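Local atomic coordinates of spore germination protein GerM (Bacillus subtilis subsp. subtilis str. 168, PDB entry 6GZB), a protein that is of unknown molecular function but affects both sporulation and germination, and carries two GerMN domains in tandem. Residues 54-58 and 82-86; 104-110 and 122-128. All blocks are in the same frame, centred on the assembly; numbering follows the deposited sequence.

Contact 1 (54-58 and 82-86); sequences RELYL and ALEYL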
ATOM      1  N   ARG A  54      -1.422  12.373   7.271  1.00 30.71           N
ATOM      2  CA  ARG A  54      -0.459  11.288   7.423  1.00 35.03           C
ATOM      3  C   ARG A  54      -1.105   9.939   7.090  1.00 32.35           C
ATOM      4  O   ARG A  54      -2.250   9.690   7.447  1.00 28.62           O
ATOM      5  CB  ARG A  54       0.079  11.272   8.856  1.00 35.86           C
ATOM      6  CG  ARG A  54       1.380  10.520   9.016  1.00 42.15           C
ATOM      7  CD  ARG A  54       2.516  11.300   8.378  1.00 51.31           C
ATOM      8  NE  ARG A  54       2.858  12.475   9.170  1.00 46.97           N
ATOM      9  CZ  ARG A  54       3.627  13.470   8.743  1.00 54.91           C
ATOM     10  NH1 ARG A  54       4.102  13.463   7.506  1.00 52.14           N
ATOM     11  NH2 ARG A  54       3.921  14.472   9.557  1.00 51.45           N
ATOM     12  N   GLU A  55      -0.353   9.058   6.441  1.00 32.33           N
ATOM     13  CA  GLU A  55      -0.826   7.698   6.195  1.00 30.19           C
ATOM     14  C   GLU A  55      -0.795   6.894   7.492  1.00 29.29           C
ATOM     15  O   GLU A  55       0.238   6.805   8.158  1.00 31.25           O
ATOM     16  CB  GLU A  55       0.022   7.006   5.122  1.00 32.64           C
ATOM     17  CG  GLU A  55      -0.206   7.495   3.697  1.00 32.42           C
ATOM     18  CD  GLU A  55       0.675   6.772   2.670  1.00 44.02           C
ATOM     19  OE1 GLU A  55       1.361   5.776   3.020  1.00 34.94           O
ATOM     20  OE2 GLU A  55       0.652   7.177   1.492  1.00 43.98           O
ATOM     21  N   LEU A  56      -1.943   6.346   7.871  1.00 31.01           N
ATOM     22  CA  LEU A  56      -1.997   5.324   8.908  1.00 29.43           C
ATOM     23  C   LEU A  56      -2.481   4.021   8.293  1.00 24.50           C
ATOM     24  O   LEU A  56      -3.540   3.978   7.667  1.00 28.36           O
ATOM     25  CB  LEU A  56      -2.930   5.743  10.041  1.00 32.01           C
ATOM     26  CG  LEU A  56      -2.636   7.081  10.712  1.00 32.65           C
ATOM     27  CD1 LEU A  56      -3.692   7.354  11.776  1.00 36.69           C
ATOM     28  CD2 LEU A  56      -1.243   7.095  11.322  1.00 30.81           C
ATOM     29  N   TYR A  57      -1.710   2.956   8.484  1.00 23.22           N
ATOM     30  CA  TYR A  57      -2.072   1.665   7.924  1.00 24.29           C
ATOM     31  C   TYR A  57      -2.939   0.894   8.914  1.00 26.25           C
ATOM     32  O   TYR A  57      -2.452   0.211   9.823  1.00 25.53           O
ATOM     33  CB  TYR A  57      -0.822   0.888   7.477  1.00 28.98           C
ATOM     34  CG  TYR A  57      -0.304   1.393   6.142  1.00 26.72           C
ATOM     35  CD1 TYR A  57       0.394   2.590   6.063  1.00 28.00           C
ATOM     36  CD2 TYR A  57      -0.714   0.809   4.955  1.00 21.97           C
ATOM     37  CE1 TYR A  57       0.775   3.121   4.840  1.00 24.12           C
ATOM     38  CE2 TYR A  57      -0.340   1.335   3.732  1.00 25.65           C
ATOM     39  CZ  TYR A  57       0.390   2.503   3.679  1.00 22.61           C
ATOM     40  OH  TYR A  57       0.748   3.034   2.450  1.00 24.99           O
ATOM     41  N   LEU A  58      -4.243   1.089   8.764  1.00 25.20           N
ATOM     42  CA  LEU A  58      -5.223   0.500   9.659  1.00 25.46           C
ATOM     43  C   LEU A  58      -5.728  -0.813   9.078  1.00 22.13           C
ATOM     44  O   LEU A  58      -5.336  -1.210   7.977  1.00 25.35           O
ATOM     45  CB  LEU A  58      -6.391   1.479   9.858  1.00 26.00           C
ATOM     46  CG  LEU A  58      -5.991   2.867  10.355  1.00 26.26           C
ATOM     47  CD1 LEU A  58      -7.194   3.794  10.376  1.00 29.51           C
ATOM     48  CD2 LEU A  58      -5.343   2.794  11.732  1.00 32.24           C
ATOM     49  N   ALA A  82       3.135   8.814  14.317  1.00 33.58           N
ATOM     50  CA  ALA A  82       2.363   7.987  13.395  1.00 33.50           C
ATOM     51  C   ALA A  82       2.061   6.618  14.015  1.00 32.81           C
ATOM     52  O   ALA A  82       0.932   6.144  13.958  1.00 29.31           O
ATOM     53  CB  ALA A  82       3.109   7.826  12.083  1.00 35.73           C
ATOM     54  N   LEU A  83       3.055   6.018  14.663  1.00 29.82           N
ATOM     55  CA  LEU A  83       2.853   4.741  15.339  1.00 29.92           C
ATOM     56  C   LEU A  83       1.906   4.874  16.530  1.00 27.17           C
ATOM     57  O   LEU A  83       1.115   3.972  16.804  1.00 31.29           O
ATOM     58  CB  LEU A  83       4.185   4.167  15.810  1.00 32.03           C
ATOM     59  CG  LEU A  83       5.165   3.772  14.700  1.00 29.12           C
ATOM     60  CD1 LEU A  83       6.339   3.015  15.308  1.00 33.52           C
ATOM     61  CD2 LEU A  83       4.487   2.921  13.639  1.00 30.61           C
ATOM     62  N   GLU A  84       1.998   5.985  17.249  1.00 29.09           N
ATOM     63  CA  GLU A  84       1.110   6.231  18.388  1.00 33.82           C
ATOM     64  C   GLU A  84      -0.338   6.290  17.936  1.00 31.96           C
ATOM     65  O   GLU A  84      -1.255   5.955  18.692  1.00 29.69           O
ATOM     66  CB  GLU A  84       1.487   7.538  19.101  1.00 33.69           C
ATOM     67  CG  GLU A  84       2.555   7.365  20.171  1.00 38.75           C
ATOM     68  CD  GLU A  84       3.293   8.650  20.521  1.00 45.17           C
ATOM     69  OE1 GLU A  84       4.254   8.580  21.318  1.00 55.03           O
ATOM     70  OE2 GLU A  84       2.948   9.723  19.988  1.00 50.11           O
ATOM     71  N   TYR A  85      -0.543   6.704  16.690  1.00 30.88           N
ATOM     72  CA  TYR A  85      -1.892   6.787  16.136  1.00 36.44           C
ATOM     73  C   TYR A  85      -2.347   5.476  15.505  1.00 30.62           C
ATOM     74  O   TYR A  85      -3.393   5.422  14.858  1.00 33.00           O
ATOM     75  CB  TYR A  85      -1.972   7.929  15.130  1.00 29.56           C
ATOM     76  CG  TYR A  85      -2.337   9.249  15.771  1.00 33.46           C
ATOM     77  CD1 TYR A  85      -1.395   9.988  16.473  1.00 34.42           C
ATOM     78  CD2 TYR A  85      -3.631   9.742  15.703  1.00 36.79           C
ATOM     79  CE1 TYR A  85      -1.723  11.190  17.062  1.00 35.51           C
ATOM     80  CE2 TYR A  85      -3.959  10.959  16.268  1.00 40.20           C
ATOM     81  CZ  TYR A  85      -3.007  11.665  16.967  1.00 33.37           C
ATOM     82  OH  TYR A  85      -3.325  12.860  17.564  1.00 41.39           O
ATOM     83  N   LEU A  86      -1.577   4.413  15.724  1.00 26.41           N
ATOM     84  CA  LEU A  86      -2.026   3.065  15.402  1.00 27.31           C
ATOM     85  C   LEU A  86      -2.560   2.351  16.644  1.00 27.12           C
ATOM     86  O   LEU A  86      -3.002   1.209  16.563  1.00 25.36           O
ATOM     87  CB  LEU A  86      -0.867   2.246  14.826  1.00 30.03           C
ATOM     88  CG  LEU A  86      -0.247   2.764  13.538  1.00 28.84           C
ATOM     89  CD1 LEU A  86       0.906   1.875  13.115  1.00 28.47           C
ATOM     90  CD2 LEU A  86      -1.297   2.838  12.439  1.00 34.03           C
TER

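Contact 2 (104-110 and 122-128); sequences LPADTTV and ADFSNEF. With EDO (1,2-ethanediol), chain H.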
ATOM      1  N   LEU A 104      -2.322  -1.597  17.018  1.00 28.40           N
ATOM      2  CA  LEU A 104      -1.513  -1.962  18.176  1.00 29.15           C
ATOM      3  C   LEU A 104      -2.389  -2.050  19.420  1.00 32.89           C
ATOM      4  O   LEU A 104      -3.382  -1.328  19.537  1.00 37.77           O
ATOM      5  CB  LEU A 104      -0.404  -0.939  18.390  1.00 32.00           C
ATOM      6  CG  LEU A 104       0.548  -0.768  17.208  1.00 32.67           C
ATOM      7  CD1 LEU A 104       1.530   0.366  17.468  1.00 29.16           C
ATOM      8  CD2 LEU A 104       1.270  -2.077  16.913  1.00 32.11           C
ATOM      9  N   PRO A 105      -2.042  -2.959  20.344  1.00 35.28           N
ATOM     10  CA  PRO A 105      -2.829  -3.157  21.562  1.00 32.62           C
ATOM     11  C   PRO A 105      -2.863  -1.914  22.438  1.00 35.75           C
ATOM     12  O   PRO A 105      -1.926  -1.113  22.419  1.00 31.47           O
ATOM     13  CB  PRO A 105      -2.102  -4.299  22.271  1.00 32.56           C
ATOM     14  CG  PRO A 105      -1.355  -5.011  21.184  1.00 35.51           C
ATOM     15  CD  PRO A 105      -0.943  -3.933  20.233  1.00 32.48           C
ATOM     16  N   ALA A 106      -3.955  -1.746  23.180  1.00 43.01           N
ATOM     17  CA  ALA A 106      -4.133  -0.587  24.051  1.00 36.57           C
ATOM     18  C   ALA A 106      -2.955  -0.431  24.998  1.00 34.02           C
ATOM     19  O   ALA A 106      -2.378  -1.418  25.459  1.00 34.87           O
ATOM     20  CB  ALA A 106      -5.427  -0.714  24.847  1.00 35.25           C
ATOM     21  N   ASP A 107      -2.572   0.821  25.226  1.00 33.60           N
ATOM     22  CA  ASP A 107      -1.544   1.171  26.197  1.00 39.98           C
ATOM     23  C   ASP A 107      -0.138   0.819  25.714  1.00 41.35           C
ATOM     24  O   ASP A 107       0.822   0.935  26.470  1.00 42.08           O
ATOM     25  CB  ASP A 107      -1.821   0.510  27.549  1.00 40.19           C
ATOM     26  CG  ASP A 107      -3.130   0.965  28.167  1.00 42.84           C
ATOM     27  OD1 ASP A 107      -3.348   2.191  28.274  1.00 49.57           O
ATOM     28  OD2 ASP A 107      -3.940   0.090  28.549  1.00 54.73           O
ATOM     29  N   THR A 108      -0.004   0.459  24.442  1.00 36.91           N
ATOM     30  CA  THR A 108       1.318   0.352  23.831  1.00 33.17           C
ATOM     31  C   THR A 108       1.933   1.734  23.656  1.00 36.37           C
ATOM     32  O   THR A 108       1.275   2.657  23.180  1.00 37.45           O
ATOM     33  CB  THR A 108       1.260  -0.361  22.467  1.00 32.04           C
ATOM     34  OG1 THR A 108       0.699  -1.673  22.630  1.00 26.97           O
ATOM     35  CG2 THR A 108       2.655  -0.480  21.870  1.00 35.26           C
ATOM     36  N   THR A 109       3.177   1.888  24.103  1.00 32.96           N
ATOM     37  CA  THR A 109       3.958   3.097  23.831  1.00 32.01           C
ATOM     38  C   THR A 109       5.188   2.724  23.010  1.00 29.96           C
ATOM     39  O   THR A 109       5.530   1.551  22.904  1.00 30.11           O
ATOM     40  CB  THR A 109       4.414   3.779  25.137  1.00 36.41           C
ATOM     41  OG1 THR A 109       5.278   2.897  25.863  1.00 37.00           O
ATOM     42  CG2 THR A 109       3.206   4.141  26.005  1.00 35.88           C
ATOM     43  N   VAL A 110       5.852   3.714  22.421  1.00 33.59           N
ATOM     44  CA  VAL A 110       6.917   3.426  21.471  1.00 31.72           C
ATOM     45  C   VAL A 110       7.902   4.579  21.349  1.00 34.48           C
ATOM     46  O   VAL A 110       7.519   5.741  21.434  1.00 37.63           O
ATOM     47  CB  VAL A 110       6.343   3.098  20.076  1.00 39.68           C
ATOM     48  CG1 VAL A 110       5.669   4.323  19.475  1.00 38.11           C
ATOM     49  CG2 VAL A 110       7.433   2.563  19.154  1.00 38.12           C
ATOM     50  N   ALA A 122      11.913   0.733  15.907  1.00 34.01           N
ATOM     51  CA  ALA A 122      10.713   0.998  16.677  1.00 31.95           C
ATOM     52  C   ALA A 122      10.727   0.145  17.926  1.00 28.39           C
ATOM     53  O   ALA A 122      10.623  -1.078  17.847  1.00 30.99           O
ATOM     54  CB  ALA A 122       9.475   0.697  15.848  1.00 30.12           C
ATOM     55  N   ASP A 123      10.863   0.799  19.076  1.00 31.08           N
ATOM     56  CA  ASP A 123      11.034   0.101  20.348  1.00 29.84           C
ATOM     57  C   ASP A 123       9.757   0.256  21.169  1.00 29.63           C
ATOM     58  O   ASP A 123       9.415   1.353  21.594  1.00 35.82           O
ATOM     59  CB  ASP A 123      12.240   0.681  21.104  1.00 36.92           C
ATOM     60  CG  ASP A 123      12.667  -0.172  22.300  1.00 40.15           C
ATOM     61  OD1 ASP A 123      11.994  -1.181  22.601  1.00 39.65           O
ATOM     62  OD2 ASP A 123      13.646   0.200  22.978  1.00 46.20           O
ATOM     63  N   PHE A 124       9.042  -0.846  21.355  1.00 33.24           N
ATOM     64  CA  PHE A 124       7.694  -0.817  21.922  1.00 31.92           C
ATOM     65  C   PHE A 124       7.720  -1.226  23.393  1.00 35.95           C
ATOM     66  O   PHE A 124       8.586  -1.985  23.829  1.00 36.58           O
ATOM     67  CB  PHE A 124       6.772  -1.772  21.149  1.00 33.37           C
ATOM     68  CG  PHE A 124       6.510  -1.350  19.730  1.00 32.47           C
ATOM     69  CD1 PHE A 124       5.493  -0.458  19.436  1.00 32.95           C
ATOM     70  CD2 PHE A 124       7.239  -1.892  18.682  1.00 34.35           C
ATOM     71  CE1 PHE A 124       5.236  -0.080  18.130  1.00 32.51           C
ATOM     72  CE2 PHE A 124       6.987  -1.515  17.367  1.00 35.03           C
ATOM     73  CZ  PHE A 124       5.979  -0.614  17.093  1.00 29.70           C
ATOM     74  N   SER A 125       6.720  -0.780  24.138  1.00 35.25           N
ATOM     75  CA  SER A 125       6.486  -1.284  25.476  1.00 32.01           C
ATOM     76  C   SER A 125       5.910  -2.700  25.422  1.00 38.78           C
ATOM     77  O   SER A 125       5.574  -3.204  24.349  1.00 36.81           O
ATOM     78  CB  SER A 125       5.540  -0.351  26.227  1.00 38.27           C
ATOM     79  OG  SER A 125       4.211  -0.468  25.754  1.00 39.74           O
ATOM     80  N   ASN A 126       5.767  -3.324  26.589  1.00 38.76           N
ATOM     81  CA  ASN A 126       5.423  -4.738  26.664  1.00 32.78           C
ATOM     82  C   ASN A 126       3.988  -5.028  26.249  1.00 33.28           C
ATOM     83  O   ASN A 126       3.663  -6.168  25.891  1.00 34.23           O
ATOM     84  CB  ASN A 126       5.671  -5.284  28.069  1.00 35.39           C
ATOM     85  CG  ASN A 126       5.695  -6.802  28.102  1.00 37.00           C
ATOM     86  OD1 ASN A 126       4.787  -7.440  28.638  1.00 42.29           O
ATOM     87  ND2 ASN A 126       6.700  -7.388  27.466  1.00 42.24           N
ATOM     88  N   GLU A 127       3.128  -4.015  26.304  1.00 32.63           N
ATOM     89  CA  GLU A 127       1.734  -4.165  25.846  1.00 37.38           C
ATOM     90  C   GLU A 127       1.650  -4.562  24.371  1.00 36.26           C
ATOM     91  O   GLU A 127       0.622  -5.084  23.916  1.00 34.69           O
ATOM     92  CB  GLU A 127       0.961  -2.866  26.058  1.00 35.50           C
ATOM     93  CG  GLU A 127       0.606  -2.594  27.507  1.00 40.44           C
ATOM     94  CD  GLU A 127       1.721  -1.913  28.271  1.00 44.91           C
ATOM     95  OE1 GLU A 127       2.789  -1.642  27.673  1.00 41.21           O
ATOM     96  OE2 GLU A 127       1.514  -1.627  29.469  1.00 59.21           O
ATOM     97  N   PHE A 128       2.722  -4.292  23.624  1.00 36.92           N
ATOM     98  CA  PHE A 128       2.824  -4.692  22.221  1.00 37.27           C
ATOM     99  C   PHE A 128       2.474  -6.168  22.021  1.00 37.38           C
ATOM    100  O   PHE A 128       2.032  -6.567  20.941  1.00 38.06           O
ATOM    101  CB  PHE A 128       4.241  -4.414  21.706  1.00 35.77           C
ATOM    102  CG  PHE A 128       4.442  -4.742  20.251  1.00 34.70           C
ATOM    103  CD1 PHE A 128       4.131  -3.816  19.271  1.00 36.77           C
ATOM    104  CD2 PHE A 128       5.002  -5.957  19.865  1.00 32.54           C
ATOM    105  CE1 PHE A 128       4.351  -4.098  17.932  1.00 36.30           C
ATOM    106  CE2 PHE A 128       5.240  -6.241  18.529  1.00 33.65           C
ATOM    107  CZ  PHE A 128       4.901  -5.319  17.561  1.00 32.36           C
TER
HETATM  108  C1  EDO H 404       9.134   2.872  25.735  1.00 55.40           C
HETATM  109  O1  EDO H 404       7.856   3.239  25.193  1.00 47.65           O
HETATM  110  C2  EDO H 404       9.265   1.356  25.824  1.00 48.76           C
HETATM  111  O2  EDO H 404      10.645   0.965  25.759  1.00 46.37           O

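Contact 1 (54-58 and 82-86)
Leu56, on strand 51-60, pushes its two methyl groups against the C-terminal end of helix 78-84 and the turn that follows it. CD1 rests on Tyr85 CB at 3.8 Å, and the two side chains run at a slant to each other. Its other methyl, CD2, lies 3.5 Å from Ala82 O, the carbonyl that also takes a weak backbone bond from Tyr85 N. Closer to the strand backbone, Leu56 CB meets Leu86 CD2 at 4.1 Å, and the same Leu86 methyl touches Leu58 CD2 at 4.1 Å and sits 3.9 Å from Tyr57 O. One methyl therefore packs against three consecutive strand residues. Arg54 adds its aliphatic part, with CG 4.4 Å from Ala82 CB.

With CG of Leu56 anti to its carbonyl carbon (chi1 -56°), the branch is carried out toward Tyr85. In the second shell, Tyr57 turns its ring away from 82-86, toward Trp145 of helix 136-147, and its hydroxyl donates to Glu55 OE1 at 2.9 Å, approaching from above the carboxylate plane. The same helix closes in on this region, with Thr146 OG1 and Ser142 OG bonded to Tyr57 N and O. Cutting Leu56 back to an alanine is likely to open a gap beside Tyr85 CB and over Ala82 O, where the two methyls now lie. The contacts between 54-58 and 82-86 are all apolar or van der Waals, so shape fit rather than polar bonding joins the helix end to the strand here.

Contact 2 (104-110 and 122-128)
Ala122 and Val110 meet where strands 119-124 and 110-114 run antiparallel as neighbours in the mixed sheet of this GerMN domain, Val110 CG2 standing 4.3 Å from Ala122 CB. Asp123 contributes its backbone: its O receives a CA-H...O contact from Val110 CA, while its carboxylate turns to Gly162 N.

Phe124 forms an antiparallel, non-hydrogen-bonded pair with Val110, their side chains on the same face of the sheet and pointing the same way. In Val110, chi1 of 66° puts CG1 between the backbone N and the carbonyl carbon and turns CG2 onto the ring, in a CH-pi contact 3.8 Å from the Phe124 centroid and 23° off the normal. Phe128 CD1 covers the opposite face, so the ring is sandwiched, and Leu104 CD1 reaches its CE1 from an oblique direction.

Ser125 makes both cross-segment bonds, each with Thr109. Its N donates to Thr109 O at 2.9 Å, and its OG accepts from Thr109 N at 3.1 Å in a nearly straight bond (173°). The same OG donates to Glu127 OE1 at 2.7 Å, so the hydroxyl bridges the Thr109 amide and the Glu127 carboxylate. Thr109 OG1, meanwhile, shares a hydrogen bond with O1 of a 1,2-ethanediol, probably from the crystallisation liquor.

Glu127 folds back, bent at chi2, and lays CG beside Asp107 CB. Pro105 CB lies against Glu127 O. Phe128, in the 3-10 segment, has Leu104 CD2 obliquely at CE1 and Thr108 CG2 at its edge. Within the type II turn from Pro105 to Thr108, Thr108 OG1 donates to Pro105 O at 2.7 Å, from the same face of that carbonyl's plane as Thr108 N.

From the N terminus, strand 51-60 comes first, strand 65-73 pairs with it, and helix 78-84 returns to it, so contact 1 closes a loop with 23 residues between its segments. The chain then passes strand 100-101 and enters 104-110; contact 2 closes a second, shorter loop around the hairpin of strands 110-114 and 119-124. The loops follow in series, neither nesting nor crossing, with contact centres about 13 Å apart. Leu86 O and Leu104 N, 2.9 Å apart in a probable hydrogen bond, join them directly. Leu83 on the helix packs on Ala122 and Val110, tying the three-stranded antiparallel sheet, through helix 78-84, to the four-stranded mixed sheet.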